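FAD linked oxidase-like protein (PDB 5L6G) oxidises the C1 hydroxyl of xylooligosaccharides and related sugars to lactones with a bicovalently bound FAD, passing the electrons to molecular oxygen to give hydrogen peroxide. Local coordinates at residues Gly161-Phe169 against Trp445-Asp453; Glu340-Ala351 against Arg406-Ser417. All coordinates share one frame; numbering follows the deposited sequence.

Interaction 1: Gly161-Phe169 against Trp445-Asp453. With FAD (flavin-adenine dinucleotide), chain D; XYP (beta-D-xylopyranose), chain H.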
loop_
_atom_site.group_PDB
_atom_site.type_symbol
_atom_site.label_atom_id
_atom_site.label_comp_id
_atom_site.label_asym_id
_atom_site.label_seq_id
_atom_site.Cartn_x
_atom_site.Cartn_y
_atom_site.Cartn_z
ATOM N N GLY A 161 6.926 -6.603 -1.148
ATOM C CA GLY A 161 6.508 -7.381 0.005
ATOM C C GLY A 161 5.335 -6.787 0.745
ATOM O O GLY A 161 4.245 -7.389 0.818
ATOM N N GLY A 162 5.520 -5.598 1.288
ATOM C CA GLY A 162 4.447 -4.983 2.072
ATOM C C GLY A 162 3.333 -4.515 1.165
ATOM O O GLY A 162 2.148 -4.572 1.491
ATOM N N HIS A 163 3.717 -4.046 -0.000
ATOM C CA HIS A 163 2.755 -3.464 -0.898
ATOM C C HIS A 163 1.727 -4.481 -1.370
ATOM O O HIS A 163 0.522 -4.248 -1.211
ATOM C CB HIS A 163 3.503 -2.819 -2.058
ATOM C CG HIS A 163 2.631 -2.066 -3.000
ATOM N ND1 HIS A 163 2.132 -0.811 -2.727
ATOM C CD2 HIS A 163 2.216 -2.378 -4.250
ATOM C CE1 HIS A 163 1.434 -0.391 -3.767
ATOM N NE2 HIS A 163 1.489 -1.318 -4.708
ATOM N N SER A 164 2.182 -5.590 -1.953
ATOM C CA SER A 164 1.273 -6.543 -2.619
ATOM C C SER A 164 0.488 -7.377 -1.620
ATOM O O SER A 164 -0.570 -7.887 -1.939
ATOM C CB SER A 164 2.015 -7.468 -3.592
ATOM O OG SER A 164 2.878 -8.372 -2.914
ATOM N N LEU A 165 0.999 -7.502 -0.409
ATOM C CA LEU A 165 0.351 -8.353 0.578
ATOM C C LEU A 165 -0.780 -7.658 1.319
ATOM O O LEU A 165 -1.549 -8.316 2.010
ATOM C CB LEU A 165 1.368 -8.929 1.572
ATOM C CG LEU A 165 2.365 -9.939 0.977
ATOM C CD1 LEU A 165 3.404 -10.302 2.018
ATOM C CD2 LEU A 165 1.669 -11.177 0.415
ATOM N N HIS A 166 -0.899 -6.354 1.162
ATOM C CA HIS A 166 -1.990 -5.642 1.798
ATOM C C HIS A 166 -2.853 -4.844 0.863
ATOM O O HIS A 166 -3.688 -4.066 1.333
ATOM C CB HIS A 166 -1.446 -4.725 2.858
ATOM C CG HIS A 166 -0.556 -5.426 3.823
ATOM N ND1 HIS A 166 0.793 -5.563 3.612
ATOM C CD2 HIS A 166 -0.825 -6.057 4.985
ATOM C CE1 HIS A 166 1.325 -6.242 4.615
ATOM N NE2 HIS A 166 0.366 -6.538 5.466
ATOM N N GLY A 167 -2.659 -5.016 -0.443
ATOM C CA GLY A 167 -3.509 -4.333 -1.423
ATOM C C GLY A 167 -2.628 -3.825 -2.555
ATOM O O GLY A 167 -2.100 -4.632 -3.333
ATOM N N GLY A 168 -2.449 -2.503 -2.610
ATOM C CA GLY A 168 -1.550 -1.873 -3.553
ATOM C C GLY A 168 -2.301 -1.242 -4.706
ATOM O O GLY A 168 -2.621 -1.904 -5.681
ATOM N N PHE A 169 -2.571 0.052 -4.571
ATOM C CA PHE A 169 -3.417 0.812 -5.464
ATOM C C PHE A 169 -2.563 1.847 -6.207
ATOM O O PHE A 169 -1.789 2.599 -5.584
ATOM C CB PHE A 169 -4.480 1.557 -4.653
ATOM C CG PHE A 169 -5.497 2.240 -5.511
ATOM C CD1 PHE A 169 -5.240 3.506 -6.052
ATOM C CD2 PHE A 169 -6.690 1.621 -5.792
ATOM C CE1 PHE A 169 -6.178 4.128 -6.865
ATOM C CE2 PHE A 169 -7.626 2.235 -6.611
ATOM C CZ PHE A 169 -7.361 3.482 -7.153
ATOM N N TRP A 445 -17.246 2.354 6.384
ATOM C CA TRP A 445 -15.875 2.819 6.300
ATOM C C TRP A 445 -14.919 1.822 6.897
ATOM O O TRP A 445 -15.278 1.016 7.765
ATOM C CB TRP A 445 -15.699 4.204 6.951
ATOM C CG TRP A 445 -15.848 4.215 8.437
ATOM C CD1 TRP A 445 -17.000 4.354 9.143
ATOM C CD2 TRP A 445 -14.803 4.069 9.400
ATOM N NE1 TRP A 445 -16.743 4.302 10.496
ATOM C CE2 TRP A 445 -15.395 4.149 10.678
ATOM C CE3 TRP A 445 -13.418 3.893 9.304
ATOM C CZ2 TRP A 445 -14.655 4.040 11.859
ATOM C CZ3 TRP A 445 -12.673 3.810 10.481
ATOM C CH2 TRP A 445 -13.307 3.867 11.747
ATOM N N GLY A 446 -13.696 1.880 6.388
ATOM C CA GLY A 446 -12.589 1.119 6.934
ATOM C C GLY A 446 -11.315 1.906 6.749
ATOM O O GLY A 446 -11.351 3.083 6.393
ATOM N N MET A 447 -10.185 1.257 6.992
ATOM C CA MET A 447 -8.888 1.881 6.807
ATOM C C MET A 447 -7.945 0.905 6.126
ATOM O O MET A 447 -8.236 -0.275 6.031
ATOM C CB MET A 447 -8.335 2.362 8.148
ATOM C CG MET A 447 -9.040 3.621 8.638
ATOM S SD MET A 447 -8.606 4.127 10.314
ATOM C CE MET A 447 -9.377 5.741 10.392
ATOM N N TYR A 448 -6.818 1.417 5.665
ATOM C CA TYR A 448 -5.977 0.720 4.703
ATOM C C TYR A 448 -4.572 0.674 5.222
ATOM O O TYR A 448 -3.897 1.694 5.294
ATOM C CB TYR A 448 -6.030 1.485 3.387
ATOM C CG TYR A 448 -5.160 1.003 2.251
ATOM C CD1 TYR A 448 -5.153 -0.313 1.855
ATOM C CD2 TYR A 448 -4.399 1.895 1.525
ATOM C CE1 TYR A 448 -4.383 -0.738 0.778
ATOM C CE2 TYR A 448 -3.638 1.495 0.441
ATOM C CZ TYR A 448 -3.643 0.186 0.056
ATOM O OH TYR A 448 -2.860 -0.200 -1.016
ATOM N N ILE A 449 -4.144 -0.523 5.593
ATOM C CA ILE A 449 -2.863 -0.725 6.276
ATOM C C ILE A 449 -1.619 -0.407 5.427
ATOM O O ILE A 449 -0.539 -0.222 5.970
ATOM C CB ILE A 449 -2.801 -2.147 6.904
ATOM C CG1 ILE A 449 -1.724 -2.216 7.987
ATOM C CG2 ILE A 449 -2.632 -3.213 5.836
ATOM C CD1 ILE A 449 -1.650 -3.564 8.676
ATOM N N ASN A 450 -1.750 -0.298 4.101
ATOM C CA ASN A 450 -0.645 0.211 3.325
ATOM C C ASN A 450 -0.365 1.682 3.618
ATOM O O ASN A 450 0.690 2.186 3.268
ATOM C CB ASN A 450 -0.828 -0.073 1.838
ATOM C CG ASN A 450 -0.240 -1.412 1.443
ATOM O OD1 ASN A 450 0.532 -1.990 2.200
ATOM N ND2 ASN A 450 -0.594 -1.903 0.261
ATOM N N TYR A 451 -1.299 2.361 4.286
ATOM C CA TYR A 451 -1.026 3.659 4.923
ATOM C C TYR A 451 -1.193 3.501 6.456
ATOM O O TYR A 451 -2.085 4.082 7.103
ATOM C CB TYR A 451 -1.941 4.734 4.382
ATOM C CG TYR A 451 -1.917 4.879 2.876
ATOM C CD1 TYR A 451 -0.730 4.900 2.175
ATOM C CD2 TYR A 451 -3.091 4.959 2.151
ATOM C CE1 TYR A 451 -0.713 5.029 0.789
ATOM C CE2 TYR A 451 -3.075 5.063 0.767
ATOM C CZ TYR A 451 -1.888 5.094 0.097
ATOM O OH TYR A 451 -1.862 5.204 -1.285
ATOM N N ALA A 452 -0.293 2.719 7.013
ATOM C CA ALA A 452 -0.409 2.260 8.382
ATOM C C ALA A 452 -0.415 3.423 9.357
ATOM O O ALA A 452 0.442 4.284 9.295
ATOM C CB ALA A 452 0.719 1.309 8.713
ATOM N N ASP A 453 -1.403 3.424 10.235
ATOM C CA ASP A 453 -1.635 4.528 11.154
ATOM C C ASP A 453 -1.426 4.007 12.577
ATOM O O ASP A 453 -2.310 3.390 13.147
ATOM C CB ASP A 453 -3.065 5.022 10.935
ATOM C CG ASP A 453 -3.498 6.067 11.942
ATOM O OD1 ASP A 453 -2.707 6.411 12.851
ATOM O OD2 ASP A 453 -4.652 6.510 11.822
HETATM P PA FAD D . 7.873 -2.718 4.681
HETATM O O1A FAD D . 9.154 -3.436 4.326
HETATM O O2A FAD D . 7.971 -1.646 5.719
HETATM O O5B FAD D . 6.735 -3.761 4.983
HETATM C C5B FAD D . 5.392 -3.396 5.314
HETATM C C4B FAD D . 4.716 -4.539 6.039
HETATM O O4B FAD D . 4.702 -5.692 5.194
HETATM C C3B FAD D . 5.448 -4.946 7.307
HETATM O O3B FAD D . 4.516 -5.443 8.244
HETATM C C2B FAD D . 6.334 -6.075 6.848
HETATM O O2B FAD D . 6.757 -6.935 7.898
HETATM C C1B FAD D . 5.448 -6.742 5.820
HETATM N N9A FAD D . 6.257 -7.455 4.828
HETATM C C8A FAD D . 7.228 -6.978 4.054
HETATM N N7A FAD D . 7.751 -7.959 3.280
HETATM C C5A FAD D . 7.066 -9.061 3.585
HETATM C C6A FAD D . 7.127 -10.457 3.158
HETATM N N6A FAD D . 8.035 -10.768 2.213
HETATM N N1A FAD D . 6.278 -11.326 3.742
HETATM C C2A FAD D . 5.379 -10.976 4.666
HETATM N N3A FAD D . 5.268 -9.688 5.109
HETATM C C4A FAD D . 6.087 -8.731 4.596
HETATM N N1 FAD D . 0.585 2.317 -1.327
HETATM C C2 FAD D . -0.377 2.200 -2.296
HETATM O O2 FAD D . -1.323 1.382 -2.124
HETATM N N3 FAD D . -0.301 2.922 -3.441
HETATM C C4 FAD D . 0.715 3.780 -3.698
HETATM O O4 FAD D . 0.800 4.461 -4.759
HETATM C C4X FAD D . 1.787 3.966 -2.696
HETATM N N5 FAD D . 2.844 4.811 -2.867
HETATM C C5X FAD D . 3.857 4.952 -1.932
HETATM C C6 FAD D . 4.954 5.800 -2.130
HETATM C C7 FAD D . 5.941 5.915 -1.137
HETATM C C7M FAD D . 7.094 6.857 -1.382
HETATM C C8 FAD D . 5.871 5.099 0.124
HETATM C C8M FAD D . 6.966 5.148 1.184
HETATM C C9 FAD D . 4.779 4.254 0.290
HETATM C C9A FAD D . 3.760 4.157 -0.675
HETATM N N10 FAD D . 2.631 3.313 -0.505
HETATM C C10 FAD D . 1.630 3.174 -1.469
HETATM C "C1'" FAD D . 2.446 2.505 0.694
HETATM C "C2'" FAD D . 3.012 1.128 0.550
HETATM O "O2'" FAD D . 2.084 0.368 -0.228
HETATM C "C3'" FAD D . 3.068 0.546 1.952
HETATM O "O3'" FAD D . 3.860 1.365 2.819
HETATM C "C4'" FAD D . 3.671 -0.859 1.867
HETATM O "O4'" FAD D . 3.115 -1.664 2.917
HETATM C "C5'" FAD D . 5.173 -0.769 1.951
HETATM O "O5'" FAD D . 5.751 -2.000 1.508
HETATM P P FAD D . 7.276 -2.240 1.836
HETATM O O1P FAD D . 7.682 -3.638 1.494
HETATM O O2P FAD D . 8.099 -1.132 1.261
HETATM O O3P FAD D . 7.306 -1.922 3.406
HETATM O O1 XYP H . -0.805 7.020 -2.612
HETATM C C1 XYP H . 0.569 7.388 -2.701
HETATM C C2 XYP H . 0.739 8.423 -3.811
HETATM C C3 XYP H . 2.149 8.999 -3.817
HETATM C C4 XYP H . 2.515 9.508 -2.426
HETATM C C5 XYP H . 2.292 8.419 -1.369
HETATM O O2 XYP H . 0.475 7.777 -5.057
HETATM O O3 XYP H . 2.280 10.012 -4.830
HETATM O O4 XYP H . 3.903 9.862 -2.385
HETATM O O5 XYP H . 0.973 7.886 -1.436
#
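The contact of Y448 and N450 with the helix end and turn H163-F169 is a buried polar junction in the FAD pocket, where the end of a helix of the PCMH-type FAD-binding domain meets the loop after strand 445-446. N450 and Y448 supply the two hydrogen bonds that cross it. N450 ND2 gives one proton to H163 O at 3.0 Å, in the carbonyl plane and on a lone pair, and its other to Y448 OH at 3.1 Å; both acceptors lie 8° from the amide plane, so the rotation of the amide is fixed. That leaves OD1 to accept from the ribityl hydroxyl O4' of FAD.

The Y448 hydroxyl receives G168 N at 2.8 Å. Y448 OH in turn donates to FAD O2 in a very short bond of 2.5 Å. With CG anti to the backbone N (chi1 176°), the phenol edge reaches G167 and G168, where backbone angles demand glycine. Replacing Y448 by phenylalanine would probably leave G168 N and one N450 proton without an acceptor and take a donor from flavin O2. F169 adds to the pyrimidine grip, its N bonding FAD O2 and its O accepting from FAD N3 at 2.6 Å. H166 ND1 donates in its ring plane to G162 O, while I449 CG2 packs 3.5 Å from H166 CD2. Y451, an experimentally established substrate-binding residue, carries the same loop to the xylose.

Behind the junction, L165 and S164 rest on strand 219-229, whereas I449 lies against helix 458-466 and M447 touches both that helix and strand 341-349.

Interaction 2: Glu340-Ala351 against Arg406-Ser417; sequences ETFYSKSLVTSA and RHLFLYELYDRS. With XYP (beta-D-xylopyranose), chain H.
Backbone hydrogen bonds join F409-S417 to T341-T349 as antiparallel strands, their axes 4.5 Å apart at closest approach and running at 163°. Y343-D415 and K345-L413 are hydrogen-bonded pairs with bonds in both directions. S344 OG, anti to its own backbone N (chi1 173°), is thereby brought to L413 O at 2.8 Å, from the opposite face of its plane to K345 N. At the far end T349 O accepts from both L408 N and F409 N, a classic beta bulge.

These are neighbouring strands of the large antiparallel sheet on the substrate side of this flavin oxidase. E412, an experimentally established substrate-binding residue, reaches the xylose from the face shared with F342, S344 and Y414; its OE2 is also bonded to Y96.

Among the aromatics, F342 and Y414 form an offset stack, centroids 4.4 Å apart and planes at 15°, with the Y414 hydroxyl over the F342 ring centre.

Of the polar side chains, E340 serves two partners. Y414 OH donates to E340 OE1 at 2.7 Å from above the carboxylate plane. The carboxylate lies flat over the R416 guanidinium, E340 CD 3.5 Å from R416 CZ, so the salt bridge of OE2 with R416 NH1 rests on charge alone, with no N-H pointing at the oxygen. Y411 OH donates to T349 OG1.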
loop_
_atom_site.group_PDB
_atom_site.type_symbol
_atom_site.label_atom_id
_atom_site.label_comp_id
_atom_site.label_asym_id
_atom_site.label_seq_id
_atom_site.Cartn_x
_atom_site.Cartn_y
_atom_site.Cartn_z
ATOM N N GLU A 340 11.103 10.552 5.091
ATOM C CA GLU A 340 10.346 11.760 5.420
ATOM C C GLU A 340 9.897 11.667 6.855
ATOM O O GLU A 340 9.941 10.578 7.468
ATOM C CB GLU A 340 9.120 11.922 4.514
ATOM C CG GLU A 340 9.470 11.952 3.046
ATOM C CD GLU A 340 8.286 12.115 2.132
ATOM O OE1 GLU A 340 7.133 12.276 2.585
ATOM O OE2 GLU A 340 8.523 12.078 0.915
ATOM N N THR A 341 9.483 12.804 7.401
ATOM C CA THR A 341 8.957 12.856 8.764
ATOM C C THR A 341 7.502 13.241 8.653
ATOM O O THR A 341 7.181 14.302 8.140
ATOM C CB THR A 341 9.696 13.892 9.615
ATOM O OG1 THR A 341 11.096 13.580 9.628
ATOM C CG2 THR A 341 9.178 13.917 11.043
ATOM N N PHE A 342 6.612 12.393 9.145
ATOM C CA PHE A 342 5.201 12.619 8.914
ATOM C C PHE A 342 4.300 11.788 9.827
ATOM O O PHE A 342 4.748 10.831 10.503
ATOM C CB PHE A 342 4.868 12.312 7.442
ATOM C CG PHE A 342 5.062 10.861 7.075
ATOM C CD1 PHE A 342 6.319 10.380 6.751
ATOM C CD2 PHE A 342 3.998 9.973 7.082
ATOM C CE1 PHE A 342 6.510 9.038 6.437
ATOM C CE2 PHE A 342 4.185 8.628 6.749
ATOM C CZ PHE A 342 5.441 8.169 6.433
ATOM N N TYR A 343 3.021 12.179 9.817
ATOM C CA TYR A 343 1.929 11.362 10.319
ATOM C C TYR A 343 0.959 11.152 9.173
ATOM O O TYR A 343 0.817 12.022 8.345
ATOM C CB TYR A 343 1.217 12.025 11.500
ATOM C CG TYR A 343 0.068 11.201 12.037
ATOM C CD1 TYR A 343 0.245 9.884 12.382
ATOM C CD2 TYR A 343 -1.194 11.746 12.219
ATOM C CE1 TYR A 343 -0.797 9.115 12.881
ATOM C CE2 TYR A 343 -2.245 10.988 12.726
ATOM C CZ TYR A 343 -2.032 9.662 13.056
ATOM O OH TYR A 343 -3.053 8.866 13.556
ATOM N N SER A 344 0.323 9.988 9.123
ATOM C CA SER A 344 -0.614 9.700 8.049
ATOM C C SER A 344 -1.785 8.878 8.532
ATOM O O SER A 344 -1.683 8.126 9.499
ATOM C CB SER A 344 0.105 8.997 6.898
ATOM O OG SER A 344 -0.793 8.566 5.901
ATOM N N LYS A 345 -2.925 9.089 7.886
ATOM C CA LYS A 345 -4.112 8.300 8.134
ATOM C C LYS A 345 -4.677 7.888 6.786
ATOM O O LYS A 345 -4.271 8.397 5.709
ATOM C CB LYS A 345 -5.148 9.088 8.944
ATOM C CG LYS A 345 -4.687 9.512 10.326
ATOM C CD LYS A 345 -5.803 10.101 11.190
ATOM C CE LYS A 345 -6.682 9.057 11.870
ATOM N NZ LYS A 345 -6.086 8.380 13.061
ATOM N N SER A 346 -5.585 6.925 6.844
ATOM C CA SER A 346 -6.297 6.497 5.673
ATOM C C SER A 346 -7.759 6.300 5.983
ATOM O O SER A 346 -8.190 6.314 7.161
ATOM C CB SER A 346 -5.706 5.171 5.198
ATOM O OG SER A 346 -6.139 4.115 6.022
ATOM N N LEU A 347 -8.518 6.112 4.916
ATOM C CA LEU A 347 -9.891 5.743 4.999
ATOM C C LEU A 347 -10.276 5.039 3.712
ATOM O O LEU A 347 -9.666 5.240 2.651
ATOM C CB LEU A 347 -10.802 6.975 5.128
ATOM C CG LEU A 347 -11.219 7.527 6.481
ATOM C CD1 LEU A 347 -12.095 8.742 6.215
ATOM C CD2 LEU A 347 -11.987 6.535 7.308
ATOM N N VAL A 348 -11.296 4.209 3.853
ATOM C CA VAL A 348 -12.087 3.706 2.747
ATOM C C VAL A 348 -13.507 4.081 3.117
ATOM O O VAL A 348 -13.927 3.882 4.259
ATOM C CB VAL A 348 -11.967 2.187 2.617
ATOM C CG1 VAL A 348 -12.889 1.656 1.523
ATOM C CG2 VAL A 348 -10.520 1.811 2.320
ATOM N N THR A 349 -14.237 4.681 2.190
ATOM C CA THR A 349 -15.604 5.047 2.460
ATOM C C THR A 349 -16.495 4.700 1.264
ATOM O O THR A 349 -16.037 4.532 0.122
ATOM C CB THR A 349 -15.811 6.563 2.762
ATOM O OG1 THR A 349 -15.763 7.331 1.547
ATOM C CG2 THR A 349 -14.850 7.144 3.789
ATOM N N SER A 350 -17.777 4.614 1.563
ATOM C CA SER A 350 -18.831 4.660 0.559
ATOM C C SER A 350 -18.919 6.074 -0.002
ATOM O O SER A 350 -18.097 6.935 0.316
ATOM C CB SER A 350 -20.149 4.294 1.238
ATOM O OG SER A 350 -20.416 5.208 2.301
ATOM N N ALA A 351 -19.926 6.328 -0.831
ATOM C CA ALA A 351 -20.330 7.709 -1.079
ATOM C C ALA A 351 -20.641 8.367 0.275
ATOM O O ALA A 351 -21.013 7.706 1.234
ATOM C CB ALA A 351 -21.525 7.775 -2.005
ATOM N N ARG A 406 -20.127 0.101 -1.771
ATOM C CA ARG A 406 -19.773 0.386 -0.382
ATOM C C ARG A 406 -18.327 0.907 -0.262
ATOM O O ARG A 406 -18.001 1.704 0.637
ATOM C CB ARG A 406 -19.968 -0.891 0.449
ATOM C CG ARG A 406 -19.857 -0.758 1.963
ATOM C CD ARG A 406 -19.994 -2.136 2.618
ATOM N NE ARG A 406 -21.343 -2.684 2.454
ATOM C CZ ARG A 406 -22.402 -2.302 3.172
ATOM N NH1 ARG A 406 -22.284 -1.368 4.115
ATOM N NH2 ARG A 406 -23.597 -2.851 2.947
ATOM N N HIS A 407 -17.468 0.463 -1.176
ATOM C CA HIS A 407 -16.065 0.839 -1.159
ATOM C C HIS A 407 -15.798 1.633 -2.401
ATOM O O HIS A 407 -15.331 1.123 -3.409
ATOM C CB HIS A 407 -15.208 -0.413 -1.043
ATOM C CG HIS A 407 -15.551 -1.207 0.171
ATOM N ND1 HIS A 407 -15.954 -2.519 0.119
ATOM C CD2 HIS A 407 -15.645 -0.834 1.470
ATOM C CE1 HIS A 407 -16.227 -2.940 1.342
ATOM N NE2 HIS A 407 -16.036 -1.941 2.181
ATOM N N LEU A 408 -16.136 2.908 -2.297
ATOM C CA LEU A 408 -16.147 3.798 -3.443
ATOM C C LEU A 408 -14.877 4.617 -3.548
ATOM O O LEU A 408 -14.412 4.889 -4.668
ATOM C CB LEU A 408 -17.312 4.755 -3.301
ATOM C CG LEU A 408 -17.600 5.599 -4.532
ATOM C CD1 LEU A 408 -17.859 4.734 -5.757
ATOM C CD2 LEU A 408 -18.783 6.513 -4.256
ATOM N N PHE A 409 -14.356 5.033 -2.386
ATOM C CA PHE A 409 -13.205 5.931 -2.299
ATOM C C PHE A 409 -12.185 5.364 -1.334
ATOM O O PHE A 409 -12.534 4.844 -0.275
ATOM C CB PHE A 409 -13.580 7.316 -1.755
ATOM C CG PHE A 409 -14.468 8.114 -2.658
ATOM C CD1 PHE A 409 -14.100 8.359 -3.969
ATOM C CD2 PHE A 409 -15.669 8.619 -2.194
ATOM C CE1 PHE A 409 -14.903 9.104 -4.794
ATOM C CE2 PHE A 409 -16.490 9.340 -3.024
ATOM C CZ PHE A 409 -16.103 9.599 -4.325
ATOM N N LEU A 410 -10.927 5.511 -1.717
ATOM C CA LEU A 410 -9.784 5.268 -0.864
ATOM C C LEU A 410 -9.043 6.572 -0.642
ATOM O O LEU A 410 -8.824 7.372 -1.571
ATOM C CB LEU A 410 -8.867 4.251 -1.528
ATOM C CG LEU A 410 -7.498 3.973 -0.954
ATOM C CD1 LEU A 410 -7.676 3.331 0.408
ATOM C CD2 LEU A 410 -6.697 3.072 -1.903
ATOM N N TYR A 411 -8.613 6.776 0.590
ATOM C CA TYR A 411 -8.015 8.034 0.977
ATOM C C TYR A 411 -6.658 7.839 1.618
ATOM O O TYR A 411 -6.463 6.901 2.406
ATOM C CB TYR A 411 -8.868 8.736 2.013
ATOM C CG TYR A 411 -10.317 8.988 1.676
ATOM C CD1 TYR A 411 -11.243 7.945 1.659
ATOM C CD2 TYR A 411 -10.775 10.267 1.442
ATOM C CE1 TYR A 411 -12.583 8.163 1.432
ATOM C CE2 TYR A 411 -12.119 10.508 1.209
ATOM C CZ TYR A 411 -13.023 9.457 1.207
ATOM O OH TYR A 411 -14.356 9.676 0.970
ATOM N N GLU A 412 -5.750 8.757 1.297
ATOM C CA GLU A 412 -4.514 8.911 2.011
ATOM C C GLU A 412 -4.504 10.337 2.562
ATOM O O GLU A 412 -4.693 11.289 1.803
ATOM C CB GLU A 412 -3.299 8.717 1.107
ATOM C CG GLU A 412 -1.990 8.725 1.885
ATOM C CD GLU A 412 -0.761 8.592 1.003
ATOM O OE1 GLU A 412 -0.881 8.658 -0.253
ATOM O OE2 GLU A 412 0.338 8.450 1.584
ATOM N N LEU A 413 -4.293 10.458 3.870
ATOM C CA LEU A 413 -4.130 11.746 4.526
ATOM C C LEU A 413 -2.725 11.786 5.090
ATOM O O LEU A 413 -2.311 10.890 5.797
ATOM C CB LEU A 413 -5.158 11.970 5.639
ATOM C CG LEU A 413 -6.663 11.944 5.314
ATOM C CD1 LEU A 413 -7.196 10.533 5.213
ATOM C CD2 LEU A 413 -7.463 12.710 6.361
ATOM N N TYR A 414 -1.987 12.838 4.761
ATOM C CA TYR A 414 -0.546 12.851 4.975
ATOM C C TYR A 414 -0.149 14.191 5.536
ATOM O O TYR A 414 -0.497 15.225 4.980
ATOM C CB TYR A 414 0.152 12.610 3.646
ATOM C CG TYR A 414 1.559 12.071 3.708
ATOM C CD1 TYR A 414 1.794 10.701 3.681
ATOM C CD2 TYR A 414 2.658 12.915 3.706
ATOM C CE1 TYR A 414 3.080 10.190 3.699
ATOM C CE2 TYR A 414 3.956 12.403 3.720
ATOM C CZ TYR A 414 4.148 11.034 3.703
ATOM O OH TYR A 414 5.408 10.502 3.681
ATOM N N ASP A 415 0.611 14.179 6.623
ATOM C CA ASP A 415 0.932 15.407 7.360
ATOM C C ASP A 415 2.431 15.368 7.658
ATOM O O ASP A 415 2.872 14.642 8.540
ATOM C CB ASP A 415 0.071 15.460 8.625
ATOM C CG ASP A 415 0.419 16.603 9.552
ATOM O OD1 ASP A 415 1.179 17.537 9.150
ATOM O OD2 ASP A 415 -0.087 16.562 10.720
ATOM N N ARG A 416 3.200 16.124 6.880
ATOM C CA ARG A 416 4.656 15.991 6.818
ATOM C C ARG A 416 5.303 17.230 7.410
ATOM O O ARG A 416 4.869 18.343 7.117
ATOM C CB ARG A 416 5.105 15.844 5.364
ATOM C CG ARG A 416 6.610 15.807 5.173
ATOM C CD ARG A 416 6.975 15.730 3.701
ATOM N NE ARG A 416 8.420 15.612 3.516
ATOM C CZ ARG A 416 9.017 15.564 2.325
ATOM N NH1 ARG A 416 8.311 15.650 1.202
ATOM N NH2 ARG A 416 10.334 15.474 2.256
ATOM N N SER A 417 6.312 17.041 8.249
ATOM C CA SER A 417 7.068 18.174 8.776
ATOM C C SER A 417 8.489 18.109 8.242
ATOM O O SER A 417 8.998 17.011 7.992
ATOM C CB SER A 417 7.086 18.156 10.312
ATOM O OG SER A 417 7.663 16.975 10.819
HETATM O O1 XYP H . -0.805 7.020 -2.612
HETATM C C1 XYP H . 0.569 7.388 -2.701
HETATM C C2 XYP H . 0.739 8.423 -3.811
HETATM C C3 XYP H . 2.149 8.999 -3.817
HETATM C C4 XYP H . 2.515 9.508 -2.426
HETATM C C5 XYP H . 2.292 8.419 -1.369
HETATM O O2 XYP H . 0.475 7.777 -5.057
HETATM O O3 XYP H . 2.280 10.012 -4.830
HETATM O O4 XYP H . 3.903 9.862 -2.385
HETATM O O5 XYP H . 0.973 7.886 -1.436
HETATM O O HOH W 1 9.849 15.393 5.949
#

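In the fold
From the N terminus, the chain first lays down 161-169 within the FAD-binding domain, then completes that domain, strand 219-229 included, and builds the large antiparallel sheet from strand 234-240 on, before 445-453 returns to the flavin, so interaction 1 closes a loop of 275 intervening residues. Interaction 2 is nested wholly inside that loop and closes a shorter one of 54 residues. Their centres are 11 Å apart, and strand 445-446 borders strand 341-349 in one sheet. D453 makes a salt bridge from OD2 to K345 NZ and a probable hydrogen bond from OD1 to Y343 OH. Together the two interactions join the flavin domain to the sheet, Y451 and E412 both meeting the same xylose.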